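Local coordinates for fimbriae-associated protein Fap1 (PDB 3RGU) that forms fimbriae on the oral bacterium Streptococcus parasanguinis and probably mediates its adhesion during biofilm formation, this fragment being a helical subdomain, at residues V65-Q70 with N97-L102. Numbering follows the deposited sequence.
Sequences VATQSQ and NNTQAL
Asn98 holds its CG beside its own backbone N (chi1 -79°), which carries the amide across to Ala66 and Gln70 and leaves CB against Thr67, while Thr67 sets OG1 beside its backbone N and CG2 anti to it, facing Thr99. Thr67 OG1 spends its hydrogen bond on the carbonyl of Ser63 in its own helix, yet lies 3.4 Å from Asn98 O; threonine suits this buried place because its hydroxyl is satisfied locally while its methyl packs against Thr99 of the facing helix. Thr67 CG2 lies 4.0 Å from Thr99 OG1, a hydroxyl likewise bonded to a carbonyl of its own helix, that of Leu95. Asn98 CB packs against Thr67 OG1 at 3.7 Å. Asn98 ND2 lies against the CB (3.5 Å) and CG of Gln70, the two side chains crossing at about a right angle and their amide planes 75° apart. The small Ala66 leaves room for this amide, with its CB 4.1 Å from Asn98 ND2. Leu102 lays CB and CD2 beside Thr67 OG1, each 4.0 Å away. Helices 54-79 and 85-109 run nearly antiparallel here, their local axes 8.9 Å apart at 153°, and helix 32-50 completes the three-helix bundle, touching Thr67 through Asn42, Thr99 through Ala38 and Leu102 through Leu41.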
ATOM      1  N   VAL A  65       5.975   5.897  -0.402  1.00 58.26           N
ATOM      2  CA  VAL A  65       5.107   7.075  -0.500  1.00 56.09           C
ATOM      3  C   VAL A  65       3.902   6.785  -1.383  1.00 57.81           C
ATOM      4  O   VAL A  65       2.790   7.218  -1.070  1.00 57.80           O
ATOM      5  CB  VAL A  65       5.837   8.388  -0.923  1.00 52.74           C
ATOM      6  CG1 VAL A  65       6.377   8.319  -2.343  1.00 49.50           C
ATOM      7  CG2 VAL A  65       4.920   9.602  -0.728  1.00 48.00           C
ATOM      8  N   ALA A  66       4.124   6.033  -2.465  1.00 58.35           N
ATOM      9  CA  ALA A  66       3.049   5.705  -3.405  1.00 56.91           C
ATOM     10  C   ALA A  66       1.977   4.915  -2.689  1.00 55.56           C
ATOM     11  O   ALA A  66       0.779   5.217  -2.798  1.00 56.49           O
ATOM     12  CB  ALA A  66       3.573   4.921  -4.569  1.00 57.68           C
ATOM     13  N   THR A  67       2.409   3.922  -1.924  1.00 51.19           N
ATOM     14  CA  THR A  67       1.460   3.115  -1.191  1.00 51.82           C
ATOM     15  C   THR A  67       0.732   3.978  -0.174  1.00 53.60           C
ATOM     16  O   THR A  67      -0.471   3.869  -0.018  1.00 56.06           O
ATOM     17  CB  THR A  67       2.125   1.944  -0.512  1.00 50.51           C
ATOM     18  OG1 THR A  67       2.898   1.212  -1.480  1.00 56.68           O
ATOM     19  CG2 THR A  67       1.082   1.060   0.072  1.00 47.89           C
ATOM     20  N   GLN A  68       1.452   4.872   0.482  1.00 56.84           N
ATOM     21  CA  GLN A  68       0.827   5.705   1.500  1.00 62.76           C
ATOM     22  C   GLN A  68      -0.207   6.637   0.882  1.00 62.44           C
ATOM     23  O   GLN A  68      -1.232   6.931   1.487  1.00 66.05           O
ATOM     24  CB  GLN A  68       1.882   6.505   2.263  1.00 64.86           C
ATOM     25  CG  GLN A  68       1.314   7.411   3.328  1.00 67.67           C
ATOM     26  CD  GLN A  68       0.859   6.647   4.546  1.00 72.93           C
ATOM     27  OE1 GLN A  68       1.172   5.471   4.688  1.00 79.88           O
ATOM     28  NE2 GLN A  68       0.121   7.310   5.438  1.00 73.62           N
ATOM     29  N   SER A  69       0.078   7.080  -0.332  1.00 59.56           N
ATOM     30  CA  SER A  69      -0.747   8.036  -1.021  1.00 61.57           C
ATOM     31  C   SER A  69      -2.060   7.396  -1.432  1.00 65.92           C
ATOM     32  O   SER A  69      -3.146   7.963  -1.242  1.00 66.91           O
ATOM     33  CB  SER A  69      -0.003   8.508  -2.260  1.00 59.78           C
ATOM     34  OG  SER A  69      -0.877   9.218  -3.105  1.00 63.19           O
ATOM     35  N   GLN A  70      -1.925   6.203  -2.005  1.00 63.29           N
ATOM     36  CA  GLN A  70      -3.033   5.436  -2.524  1.00 60.37           C
ATOM     37  C   GLN A  70      -3.925   4.968  -1.380  1.00 60.97           C
ATOM     38  O   GLN A  70      -5.143   5.034  -1.461  1.00 61.43           O
ATOM     39  CB  GLN A  70      -2.473   4.258  -3.311  1.00 59.36           C
ATOM     40  CG  GLN A  70      -3.503   3.387  -3.986  1.00 65.24           C
ATOM     41  CD  GLN A  70      -4.503   4.174  -4.803  1.00 64.05           C
ATOM     42  OE1 GLN A  70      -4.155   5.150  -5.465  1.00 60.77           O
ATOM     43  NE2 GLN A  70      -5.763   3.746  -4.757  1.00 63.97           N
ATOM     44  N   ASN A  97      -1.787  -3.443  -5.943  1.00 66.14           N
ATOM     45  CA  ASN A  97      -0.576  -3.437  -6.759  1.00 64.92           C
ATOM     46  C   ASN A  97       0.553  -2.691  -6.093  1.00 64.26           C
ATOM     47  O   ASN A  97       1.697  -3.140  -6.112  1.00 70.20           O
ATOM     48  CB  ASN A  97      -0.851  -2.823  -8.140  1.00 68.69           C
ATOM     49  CG  ASN A  97      -1.677  -3.737  -9.047  1.00 67.99           C
ATOM     50  OD1 ASN A  97      -1.603  -4.977  -8.964  1.00 60.61           O
ATOM     51  ND2 ASN A  97      -2.467  -3.121  -9.925  1.00 71.01           N
ATOM     52  N   ASN A  98       0.224  -1.545  -5.505  1.00 64.30           N
ATOM     53  CA  ASN A  98       1.194  -0.772  -4.748  1.00 59.76           C
ATOM     54  C   ASN A  98       1.732  -1.536  -3.555  1.00 60.81           C
ATOM     55  O   ASN A  98       2.943  -1.585  -3.367  1.00 65.36           O
ATOM     56  CB  ASN A  98       0.611   0.567  -4.324  1.00 57.67           C
ATOM     57  CG  ASN A  98       0.630   1.576  -5.445  1.00 60.92           C
ATOM     58  OD1 ASN A  98       1.085   1.280  -6.550  1.00 64.38           O
ATOM     59  ND2 ASN A  98       0.133   2.778  -5.177  1.00 63.16           N
ATOM     60  N   THR A  99       0.831  -2.134  -2.775  1.00 58.59           N
ATOM     61  CA  THR A  99       1.178  -2.970  -1.626  1.00 59.74           C
ATOM     62  C   THR A  99       2.046  -4.138  -2.094  1.00 64.18           C
ATOM     63  O   THR A  99       3.057  -4.455  -1.473  1.00 67.04           O
ATOM     64  CB  THR A  99      -0.085  -3.537  -0.968  1.00 58.14           C
ATOM     65  OG1 THR A  99      -0.841  -2.469  -0.397  1.00 60.77           O
ATOM     66  CG2 THR A  99       0.258  -4.477   0.132  1.00 62.26           C
ATOM     67  N   GLN A 100       1.660  -4.777  -3.188  1.00 65.74           N
ATOM     68  CA  GLN A 100       2.437  -5.891  -3.682  1.00 69.72           C
ATOM     69  C   GLN A 100       3.872  -5.451  -3.949  1.00 69.92           C
ATOM     70  O   GLN A 100       4.817  -6.067  -3.472  1.00 77.54           O
ATOM     71  CB  GLN A 100       1.776  -6.517  -4.901  1.00 76.53           C
ATOM     72  CG  GLN A 100       2.457  -7.777  -5.370  1.00 87.25           C
ATOM     73  CD  GLN A 100       2.379  -8.882  -4.336  1.00107.09           C
ATOM     74  OE1 GLN A 100       1.286  -9.307  -3.951  1.00121.85           O
ATOM     75  NE2 GLN A 100       3.543  -9.351  -3.868  1.00112.82           N
ATOM     76  N   ALA A 101       4.016  -4.340  -4.660  1.00 65.43           N
ATOM     77  CA  ALA A 101       5.338  -3.822  -5.014  1.00 68.36           C
ATOM     78  C   ALA A 101       6.256  -3.457  -3.843  1.00 71.61           C
ATOM     79  O   ALA A 101       7.462  -3.725  -3.867  1.00 71.53           O
ATOM     80  CB  ALA A 101       5.109  -2.617  -5.910  1.00 64.97           C
ATOM     81  N   LEU A 102       5.659  -2.844  -2.824  1.00 71.17           N
ATOM     82  CA  LEU A 102       6.335  -2.517  -1.592  1.00 68.93           C
ATOM     83  C   LEU A 102       6.858  -3.782  -0.946  1.00 74.92           C
ATOM     84  O   LEU A 102       7.966  -3.792  -0.414  1.00 82.53           O
ATOM     85  CB  LEU A 102       5.368  -1.832  -0.642  1.00 68.70           C
ATOM     86  CG  LEU A 102       5.915  -1.342   0.696  1.00 67.02           C
ATOM     87  CD1 LEU A 102       7.063  -0.351   0.487  1.00 63.93           C
ATOM     88  CD2 LEU A 102       4.787  -0.725   1.522  1.00 63.02           C
TER